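Local coordinates for protein putative endo-1,4-beta-xylanase (Bacteroides thetaiotaomicron VPI-5482, PDB 5MSX) that probably hydrolyses arabinofuranosyl linkages in plant pectin, as a calcium-binding glycoside hydrolase of family 43 from a gut bacterium, at residues C[270-278]-C[288-296]; C[86-95]-C[105-113]. One frame throughout, in Å; residues are numbered along the deposited sequence.

Contact 1: C[270-278]-C[288-296]; sequences DNYYFAYLE and TYVNQLKFN. With EDO (1,2-ethanediol), chain B; EDO (1,2-ethanediol), chain D.
Tyr276 and Tyr289 face each other as a hydrogen-bonded pair of the antiparallel beta hairpin formed by strands 272-278 and 287-293, each taking the other's N-H on its carbonyl oxygen. Phe274 and Asn291 make the next such pair, Phe274 N reaching Asn291 O at 2.8 Å in an almost straight bond. Farther along, Tyr272 N donates a hydrogen bond to a water that lies 2.6 Å from Leu293 O and bridges the two strands.

One face is rich in aromatic rings. CG of Tyr276 stands between its backbone N and carbonyl carbon (chi1 58°), which swings the ring across the strands so that Tyr289 CB lies over its face, 4.0 Å from the centroid, a CH-pi contact. The amide nitrogen of Asn291 comes in at the edge of the same ring, 3.4 Å from CE1, while OD1 is bonded to Thr307. Tyr289 lays its own CE1 3.5 Å from Glu278 CB. Its hydroxyl shares a water with Glu278 OE2, which also accepts Gly280 N, and bonds Phe25 O, so a phenol suits this place better than a plain ring. At the far end Phe295 turns its edge into the face of Tyr272 in a T-shaped pair, centroids 5.5 Å apart and planes at 85°.

On the other face Ala275, Val290 and Thr288 are small or beta-branched: Ala275 CB meets Val290 CG2 at 4.0 Å, and Ala275 and Thr288 touch strand 37-42. These three compact residues suit the close packing of neighbouring sheets, as between blades of the five-bladed beta-propeller of family 43.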
loop_
_atom_site.group_PDB
_atom_site.type_symbol
_atom_site.label_atom_id
_atom_site.label_comp_id
_atom_site.label_asym_id
_atom_site.label_seq_id
_atom_site.Cartn_x
_atom_site.Cartn_y
_atom_site.Cartn_z
ATOM N N ASP C 270 16.149 23.724 2.683
ATOM C CA ASP C 270 17.442 23.041 2.506
ATOM C C ASP C 270 18.313 23.155 3.770
ATOM O O ASP C 270 19.538 23.115 3.688
ATOM C CB ASP C 270 18.201 23.619 1.303
ATOM C CG ASP C 270 19.420 22.758 0.893
ATOM O OD1 ASP C 270 19.244 21.540 0.698
ATOM O OD2 ASP C 270 20.552 23.288 0.756
ATOM N N ASN C 271 17.690 23.309 4.937
ATOM C CA ASN C 271 18.440 23.464 6.170
ATOM C C ASN C 271 18.488 22.097 6.778
ATOM O O ASN C 271 17.455 21.584 7.206
ATOM C CB ASN C 271 17.769 24.467 7.106
ATOM C CG ASN C 271 17.579 25.828 6.458
ATOM O OD1 ASN C 271 16.524 26.446 6.605
ATOM N ND2 ASN C 271 18.591 26.296 5.730
ATOM N N TYR C 272 19.662 21.477 6.754
ATOM C CA TYR C 272 19.820 20.149 7.348
ATOM C C TYR C 272 20.414 20.285 8.759
ATOM O O TYR C 272 21.166 21.226 9.039
ATOM C CB TYR C 272 20.701 19.267 6.460
ATOM C CG TYR C 272 19.994 18.729 5.259
ATOM C CD1 TYR C 272 19.623 19.568 4.209
ATOM C CD2 TYR C 272 19.636 17.390 5.179
ATOM C CE1 TYR C 272 18.958 19.078 3.096
ATOM C CE2 TYR C 272 18.963 16.896 4.073
ATOM C CZ TYR C 272 18.628 17.740 3.045
ATOM O OH TYR C 272 17.951 17.255 1.958
ATOM N N TYR C 273 20.034 19.335 9.618
ATOM C CA TYR C 273 20.474 19.237 11.012
ATOM C C TYR C 273 20.896 17.804 11.315
ATOM O O TYR C 273 20.379 16.861 10.733
ATOM C CB TYR C 273 19.340 19.658 11.974
ATOM C CG TYR C 273 18.943 21.088 11.752
ATOM C CD1 TYR C 273 19.618 22.139 12.379
ATOM C CD2 TYR C 273 17.947 21.397 10.836
ATOM C CE1 TYR C 273 19.274 23.464 12.122
ATOM C CE2 TYR C 273 17.582 22.710 10.583
ATOM C CZ TYR C 273 18.248 23.733 11.218
ATOM O OH TYR C 273 17.878 25.017 10.909
ATOM N N PHE C 274 21.833 17.688 12.239
ATOM C CA PHE C 274 22.410 16.423 12.717
ATOM C C PHE C 274 22.092 16.327 14.216
ATOM O O PHE C 274 22.447 17.224 14.986
ATOM C CB PHE C 274 23.926 16.442 12.472
ATOM C CG PHE C 274 24.659 15.267 13.038
ATOM C CD1 PHE C 274 24.467 13.971 12.505
ATOM C CD2 PHE C 274 25.561 15.432 14.084
ATOM C CE1 PHE C 274 25.170 12.886 13.007
ATOM C CE2 PHE C 274 26.271 14.339 14.596
ATOM C CZ PHE C 274 26.079 13.074 14.072
ATOM N N ALA C 275 21.397 15.270 14.614
ATOM C CA ALA C 275 21.119 15.000 16.021
ATOM C C ALA C 275 21.978 13.857 16.423
ATOM O O ALA C 275 22.152 12.921 15.641
ATOM C CB ALA C 275 19.688 14.619 16.206
ATOM N N TYR C 276 22.506 13.902 17.644
ATOM C CA TYR C 276 23.402 12.844 18.118
ATOM C C TYR C 276 23.290 12.637 19.631
ATOM O O TYR C 276 22.988 13.548 20.383
ATOM C CB TYR C 276 24.844 13.152 17.741
ATOM C CG TYR C 276 25.342 14.474 18.298
ATOM C CD1 TYR C 276 25.039 15.675 17.663
ATOM C CD2 TYR C 276 26.109 14.530 19.464
ATOM C CE1 TYR C 276 25.493 16.887 18.177
ATOM C CE2 TYR C 276 26.546 15.740 19.980
ATOM C CZ TYR C 276 26.243 16.913 19.332
ATOM O OH TYR C 276 26.690 18.131 19.833
ATOM N N LEU C 277 23.548 11.418 20.058
ATOM C CA LEU C 277 23.702 11.161 21.485
ATOM C C LEU C 277 25.102 11.592 21.901
ATOM O O LEU C 277 26.003 11.696 21.049
ATOM C CB LEU C 277 23.429 9.679 21.806
ATOM C CG LEU C 277 24.480 8.665 21.368
ATOM C CD1 LEU C 277 25.695 8.613 22.302
ATOM C CD2 LEU C 277 23.843 7.265 21.263
ATOM N N GLU C 278 25.276 11.796 23.221
ATOM C CA GLU C 278 26.539 12.197 23.804
ATOM C C GLU C 278 26.773 11.303 25.026
ATOM O O GLU C 278 25.807 10.845 25.650
ATOM C CB GLU C 278 26.534 13.698 24.149
ATOM C CG GLU C 278 27.930 14.342 24.328
ATOM C CD GLU C 278 28.451 14.332 25.783
ATOM O OE1 GLU C 278 29.650 14.719 25.983
ATOM O OE2 GLU C 278 27.671 13.956 26.730
ATOM N N THR C 288 20.678 13.916 24.106
ATOM C CA THR C 288 20.705 14.144 22.648
ATOM C C THR C 288 20.833 15.628 22.384
ATOM O O THR C 288 20.228 16.446 23.096
ATOM C CB THR C 288 19.495 13.521 21.915
ATOM O OG1 THR C 288 19.610 12.096 21.944
ATOM C CG2 THR C 288 19.420 13.947 20.415
ATOM N N TYR C 289 21.687 15.966 21.416
ATOM C CA TYR C 289 21.985 17.342 21.029
ATOM C C TYR C 289 21.790 17.491 19.524
ATOM O O TYR C 289 21.870 16.500 18.785
ATOM C CB TYR C 289 23.446 17.676 21.384
ATOM C CG TYR C 289 23.691 17.556 22.880
ATOM C CD1 TYR C 289 23.952 16.324 23.452
ATOM C CD2 TYR C 289 23.558 18.643 23.717
ATOM C CE1 TYR C 289 24.131 16.186 24.807
ATOM C CE2 TYR C 289 23.758 18.518 25.096
ATOM C CZ TYR C 289 24.037 17.276 25.636
ATOM O OH TYR C 289 24.255 17.098 27.002
ATOM N N VAL C 290 21.595 18.727 19.079
ATOM C CA VAL C 290 21.358 19.045 17.647
ATOM C C VAL C 290 22.303 20.180 17.218
ATOM O O VAL C 290 22.480 21.183 17.949
ATOM C CB VAL C 290 19.867 19.411 17.373
ATOM C CG1 VAL C 290 19.617 19.741 15.893
ATOM C CG2 VAL C 290 18.949 18.257 17.756
ATOM N N ASN C 291 22.910 20.016 16.040
ATOM C CA ASN C 291 23.671 21.092 15.379
ATOM C C ASN C 291 23.354 21.093 13.912
ATOM O O ASN C 291 22.851 20.099 13.361
ATOM C CB ASN C 291 25.178 20.883 15.526
ATOM C CG ASN C 291 25.669 21.213 16.897
ATOM O OD1 ASN C 291 25.596 22.382 17.345
ATOM N ND2 ASN C 291 26.133 20.203 17.596
ATOM N N GLN C 292 23.721 22.183 13.263
ATOM C CA GLN C 292 23.604 22.284 11.792
ATOM C C GLN C 292 24.512 21.309 11.046
ATOM O O GLN C 292 25.610 21.004 11.506
ATOM C CB GLN C 292 23.970 23.697 11.318
ATOM C CG GLN C 292 23.016 24.771 11.806
ATOM C CD GLN C 292 23.529 26.165 11.455
ATOM O OE1 GLN C 292 24.651 26.538 11.779
ATOM N NE2 GLN C 292 22.709 26.923 10.794
ATOM N N LEU C 293 24.022 20.841 9.901
ATOM C CA LEU C 293 24.766 20.006 8.990
ATOM C C LEU C 293 24.838 20.772 7.658
ATOM O O LEU C 293 23.815 21.193 7.102
ATOM C CB LEU C 293 24.082 18.646 8.812
ATOM C CG LEU C 293 24.869 17.700 7.876
ATOM C CD1 LEU C 293 25.661 16.722 8.702
ATOM C CD2 LEU C 293 23.967 16.956 6.951
ATOM N N LYS C 294 26.065 20.936 7.167
ATOM C CA LYS C 294 26.338 21.715 5.957
ATOM C C LYS C 294 27.112 20.878 4.954
ATOM O O LYS C 294 27.777 19.879 5.297
ATOM C CB LYS C 294 27.123 22.988 6.283
ATOM C CG LYS C 294 26.332 23.964 7.143
ATOM C CD LYS C 294 27.068 25.279 7.313
ATOM C CE LYS C 294 26.335 26.186 8.284
ATOM N NZ LYS C 294 26.716 27.607 8.055
ATOM N N PHE C 295 26.997 21.305 3.702
ATOM C CA PHE C 295 27.597 20.622 2.573
ATOM C C PHE C 295 28.497 21.608 1.824
ATOM O O PHE C 295 28.209 22.812 1.758
ATOM C CB PHE C 295 26.514 20.092 1.610
ATOM C CG PHE C 295 25.537 19.144 2.249
ATOM C CD1 PHE C 295 24.431 19.625 2.930
ATOM C CD2 PHE C 295 25.717 17.772 2.162
ATOM C CE1 PHE C 295 23.534 18.756 3.549
ATOM C CE2 PHE C 295 24.824 16.891 2.754
ATOM C CZ PHE C 295 23.732 17.382 3.463
ATOM N N ASN C 296 29.565 21.077 1.247
ATOM C CA ASN C 296 30.364 21.802 0.270
ATOM C C ASN C 296 29.684 21.693 -1.078
ATOM O O ASN C 296 28.737 20.884 -1.260
ATOM C CB ASN C 296 31.734 21.215 0.191
ATOM C CG ASN C 296 32.467 21.275 1.502
ATOM O OD1 ASN C 296 32.617 22.351 2.090
ATOM N ND2 ASN C 296 32.968 20.127 1.958
HETATM C C1 EDO B . 28.624 21.669 9.162
HETATM O O1 EDO B . 28.400 20.240 9.127
HETATM C C2 EDO B . 29.020 22.306 10.482
HETATM O O2 EDO B . 28.051 22.042 11.545
HETATM C C1 EDO D . 13.785 27.063 9.655
HETATM O O1 EDO D . 13.327 25.695 9.613
HETATM C C2 EDO D . 15.289 27.083 9.921
HETATM O O2 EDO D . 15.887 25.874 9.402
HETATM O O HOH W 1 22.128 22.689 5.903
HETATM O O HOH W 2 25.074 14.320 27.644
#

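Contact 2: C[86-95]-C[105-113]; sequences AAKEKYWAPS and YIYPTINGY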
loop_
_atom_site.group_PDB
_atom_site.type_symbol
_atom_site.label_atom_id
_atom_site.label_comp_id
_atom_site.label_asym_id
_atom_site.label_seq_id
_atom_site.Cartn_x
_atom_site.Cartn_y
_atom_site.Cartn_z
ATOM N N ALA C 86 4.082 -2.763 23.467
ATOM C CA ALA C 86 5.515 -2.842 23.726
ATOM C C ALA C 86 5.942 -2.014 24.920
ATOM O O ALA C 86 7.136 -1.942 25.202
ATOM C CB ALA C 86 6.292 -2.403 22.489
ATOM N N ALA C 87 4.985 -1.424 25.627
ATOM C CA ALA C 87 5.235 -0.431 26.673
ATOM C C ALA C 87 6.100 -0.877 27.884
ATOM O O ALA C 87 6.623 -0.047 28.590
ATOM C CB ALA C 87 3.920 0.131 27.172
ATOM N N LYS C 88 6.231 -2.167 28.121
ATOM C CA LYS C 88 7.063 -2.672 29.197
ATOM C C LYS C 88 8.169 -3.567 28.664
ATOM O O LYS C 88 8.848 -4.245 29.427
ATOM C CB LYS C 88 6.175 -3.407 30.197
ATOM C CG LYS C 88 4.923 -2.599 30.559
ATOM C CD LYS C 88 4.396 -2.970 31.926
ATOM C CE LYS C 88 2.946 -2.545 32.106
ATOM N NZ LYS C 88 2.388 -3.072 33.388
ATOM N N GLU C 89 8.398 -3.530 27.358
ATOM C CA GLU C 89 9.502 -4.264 26.774
ATOM C C GLU C 89 10.688 -3.338 26.753
ATOM O O GLU C 89 10.518 -2.141 26.911
ATOM C CB GLU C 89 9.164 -4.713 25.339
ATOM C CG GLU C 89 7.803 -5.396 25.210
ATOM C CD GLU C 89 7.614 -6.516 26.214
ATOM O OE1 GLU C 89 8.487 -7.405 26.270
ATOM O OE2 GLU C 89 6.601 -6.491 26.945
ATOM N N LYS C 90 11.873 -3.903 26.543
ATOM C CA LYS C 90 13.069 -3.116 26.275
ATOM C C LYS C 90 13.012 -2.592 24.835
ATOM O O LYS C 90 12.902 -3.358 23.905
ATOM C CB LYS C 90 14.291 -3.974 26.475
ATOM C CG LYS C 90 15.594 -3.195 26.556
ATOM C CD LYS C 90 16.738 -4.137 26.869
ATOM C CE LYS C 90 17.076 -5.043 25.704
ATOM N NZ LYS C 90 18.389 -5.694 25.963
ATOM N N TYR C 91 13.081 -1.278 24.681
ATOM C CA TYR C 91 12.683 -0.586 23.466
ATOM C C TYR C 91 13.831 0.328 23.023
ATOM O O TYR C 91 14.148 1.270 23.717
ATOM C CB TYR C 91 11.436 0.236 23.768
ATOM C CG TYR C 91 10.779 0.782 22.538
ATOM C CD1 TYR C 91 9.819 0.043 21.856
ATOM C CD2 TYR C 91 11.119 2.046 22.038
ATOM C CE1 TYR C 91 9.199 0.543 20.721
ATOM C CE2 TYR C 91 10.504 2.547 20.887
ATOM C CZ TYR C 91 9.542 1.786 20.240
ATOM O OH TYR C 91 8.899 2.245 19.117
ATOM N N TRP C 92 14.452 -0.003 21.910
ATOM C CA TRP C 92 15.589 0.681 21.375
ATOM C C TRP C 92 15.378 1.186 19.963
ATOM O O TRP C 92 14.808 0.478 19.101
ATOM C CB TRP C 92 16.771 -0.281 21.261
ATOM C CG TRP C 92 17.366 -0.720 22.544
ATOM C CD1 TRP C 92 17.170 -0.183 23.779
ATOM C CD2 TRP C 92 18.308 -1.765 22.698
ATOM N NE1 TRP C 92 17.917 -0.845 24.689
ATOM C CE2 TRP C 92 18.638 -1.820 24.051
ATOM C CE3 TRP C 92 18.917 -2.656 21.804
ATOM C CZ2 TRP C 92 19.542 -2.759 24.568
ATOM C CZ3 TRP C 92 19.802 -3.598 22.297
ATOM C CH2 TRP C 92 20.116 -3.646 23.675
ATOM N N ALA C 93 15.920 2.378 19.739
ATOM C CA ALA C 93 16.346 2.832 18.435
ATOM C C ALA C 93 15.241 2.736 17.344
ATOM O O ALA C 93 15.427 2.138 16.304
ATOM C CB ALA C 93 17.614 2.093 18.042
ATOM N N PRO C 94 14.084 3.324 17.611
ATOM C CA PRO C 94 13.045 3.360 16.586
ATOM C C PRO C 94 13.486 4.200 15.391
ATOM O O PRO C 94 14.186 5.243 15.550
ATOM C CB PRO C 94 11.882 4.076 17.273
ATOM C CG PRO C 94 12.536 4.930 18.294
ATOM C CD PRO C 94 13.782 4.215 18.733
ATOM N N SER C 95 13.024 3.771 14.225
ATOM C CA SER C 95 13.194 4.525 12.996
ATOM C C SER C 95 12.350 5.771 13.060
ATOM O O SER C 95 11.644 6.010 14.036
ATOM C CB SER C 95 12.758 3.662 11.808
ATOM O OG SER C 95 11.359 3.405 11.880
ATOM N N TYR C 105 4.299 3.745 9.485
ATOM C CA TYR C 105 5.063 2.569 9.896
ATOM C C TYR C 105 6.310 3.001 10.720
ATOM O O TYR C 105 6.914 4.030 10.441
ATOM C CB TYR C 105 5.508 1.776 8.683
ATOM C CG TYR C 105 4.391 1.203 7.851
ATOM C CD1 TYR C 105 3.746 1.983 6.865
ATOM C CD2 TYR C 105 3.990 -0.120 8.013
ATOM C CE1 TYR C 105 2.726 1.452 6.084
ATOM C CE2 TYR C 105 2.952 -0.659 7.243
ATOM C CZ TYR C 105 2.333 0.128 6.287
ATOM O OH TYR C 105 1.332 -0.401 5.541
ATOM N N ILE C 106 6.672 2.203 11.719
ATOM C CA ILE C 106 7.857 2.437 12.506
ATOM C C ILE C 106 8.526 1.100 12.769
ATOM O O ILE C 106 7.855 0.064 12.819
ATOM C CB ILE C 106 7.506 3.244 13.778
ATOM C CG1 ILE C 106 8.751 3.955 14.335
ATOM C CG2 ILE C 106 6.796 2.364 14.807
ATOM C CD1 ILE C 106 8.401 5.106 15.251
ATOM N N TYR C 107 9.854 1.106 12.864
ATOM C CA TYR C 107 10.634 -0.118 12.921
ATOM C C TYR C 107 11.629 -0.119 14.122
ATOM O O TYR C 107 12.838 0.065 13.948
ATOM C CB TYR C 107 11.341 -0.337 11.604
ATOM C CG TYR C 107 10.424 -0.295 10.394
ATOM C CD1 TYR C 107 9.987 0.915 9.873
ATOM C CD2 TYR C 107 9.980 -1.465 9.777
ATOM C CE1 TYR C 107 9.149 0.972 8.772
ATOM C CE2 TYR C 107 9.142 -1.420 8.659
ATOM C CZ TYR C 107 8.737 -0.189 8.165
ATOM O OH TYR C 107 7.912 -0.079 7.085
ATOM N N PRO C 108 11.109 -0.335 15.339
ATOM C CA PRO C 108 11.972 -0.313 16.525
ATOM C C PRO C 108 12.652 -1.637 16.814
ATOM O O PRO C 108 12.356 -2.662 16.177
ATOM C CB PRO C 108 11.011 0.108 17.625
ATOM C CG PRO C 108 9.716 -0.490 17.204
ATOM C CD PRO C 108 9.681 -0.355 15.712
ATOM N N THR C 109 13.617 -1.603 17.736
ATOM C CA THR C 109 14.329 -2.805 18.158
ATOM C C THR C 109 13.822 -3.187 19.543
ATOM O O THR C 109 14.076 -2.487 20.515
ATOM C CB THR C 109 15.828 -2.587 18.109
ATOM O OG1 THR C 109 16.183 -2.302 16.756
ATOM C CG2 THR C 109 16.616 -3.815 18.587
ATOM N N ILE C 110 13.051 -4.277 19.602
ATOM C CA ILE C 110 12.299 -4.630 20.819
ATOM C C ILE C 110 12.871 -5.929 21.359
ATOM O O ILE C 110 12.949 -6.938 20.645
ATOM C CB ILE C 110 10.779 -4.680 20.566
ATOM C CG1 ILE C 110 10.323 -3.384 19.875
ATOM C CG2 ILE C 110 10.012 -4.855 21.875
ATOM C CD1 ILE C 110 8.816 -3.163 19.765
ATOM N N ASN C 111 13.351 -5.856 22.604
ATOM C CA ASN C 111 14.115 -6.939 23.249
ATOM C C ASN C 111 15.201 -7.484 22.350
ATOM O O ASN C 111 15.341 -8.686 22.208
ATOM C CB ASN C 111 13.169 -8.041 23.748
ATOM C CG ASN C 111 12.138 -7.498 24.711
ATOM O OD1 ASN C 111 12.452 -6.694 25.585
ATOM N ND2 ASN C 111 10.900 -7.896 24.540
ATOM N N GLY C 112 15.958 -6.576 21.721
ATOM C CA GLY C 112 17.065 -6.947 20.824
ATOM C C GLY C 112 16.769 -7.205 19.348
ATOM O O GLY C 112 17.692 -7.494 18.568
ATOM N N TYR C 113 15.509 -7.107 18.931
ATOM C CA TYR C 113 15.133 -7.540 17.572
ATOM C C TYR C 113 14.206 -6.544 16.894
ATOM O O TYR C 113 13.354 -5.955 17.535
ATOM C CB TYR C 113 14.494 -8.951 17.594
ATOM C CG TYR C 113 15.475 -10.033 17.954
ATOM C CD1 TYR C 113 15.738 -10.350 19.273
ATOM C CD2 TYR C 113 16.155 -10.731 16.971
ATOM C CE1 TYR C 113 16.652 -11.347 19.600
ATOM C CE2 TYR C 113 17.057 -11.724 17.287
ATOM C CZ TYR C 113 17.300 -12.018 18.602
ATOM O OH TYR C 113 18.219 -12.981 18.901
HETATM O O HOH W 3 15.481 -3.746 22.486
HETATM O O HOH W 4 15.364 -0.407 15.134
#
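Asn111 grips the loop leading into strand 91-92 with both backbone and side chain: its N donates to Lys90 O at 2.9 Å, OD1 accepts Lys90 N at 3.0 Å, and ND2 donates to Glu89 OE1. That last bond lies in the amide plane and uses the carboxylate's anti lone pair, with the two flat groups turned 84° apart. A leucine in its place would probably leave Lys90 N and Glu89 OE1 without these mates and the 86-90 loop less firmly held.

Beyond it Trp92 and Thr109 exchange backbone bonds, and Pro108 CB sits obliquely 3.4 Å from Tyr91 CZ. Ser95 OG, lying between its backbone N and carbonyl carbon (chi1 66°), accepts Tyr107 N at 2.9 Å, the hydroxyl replacing a strand carbonyl where the prolines interrupt the pairing.

What positions this shell is a type I' turn, Ile110 to Tyr113, whose Asn-Gly corner is the classic choice for positive phi angles. A water on one face of Trp92 donates to Lys90 O and Thr109 O and accepts Gly112 N. Lys90 CE lies 3.5 Å above the indole plane, while NZ bonds Leu59 O. Thr109 OG1 donates to a second water, held by Ala93 O and Tyr107 O, and also bonds the backbone N of Asp154, predicted to modulate the catalytic acid, consistent with a second-shell position beside the active site. Short antiparallel strands and a tight type I' turn here build part of a family 43 propeller blade.

In the fold
Both contacts are mostly buried antiparallel pairings in the catalytic domain, about 24 Å apart between centres, and they hold different sheets without touching. Contact 1 is a regular hairpin that combines continuous backbone bonding with ring packing on one face and sheet packing on the other. Contact 2 has short, proline-broken strands and relies more on amide, hydroxyl and water bonds to hold irregular loops; several of its residues are partly exposed. Each still comes near the predicted centre: Leu277 of contact 1 borders Asp36, the predicted proton acceptor, and Ala93 of contact 2 borders Asp154. Both lie close to His260, a calcium-site residue of this protein, so the two sheets approach the site from separate parts of the propeller.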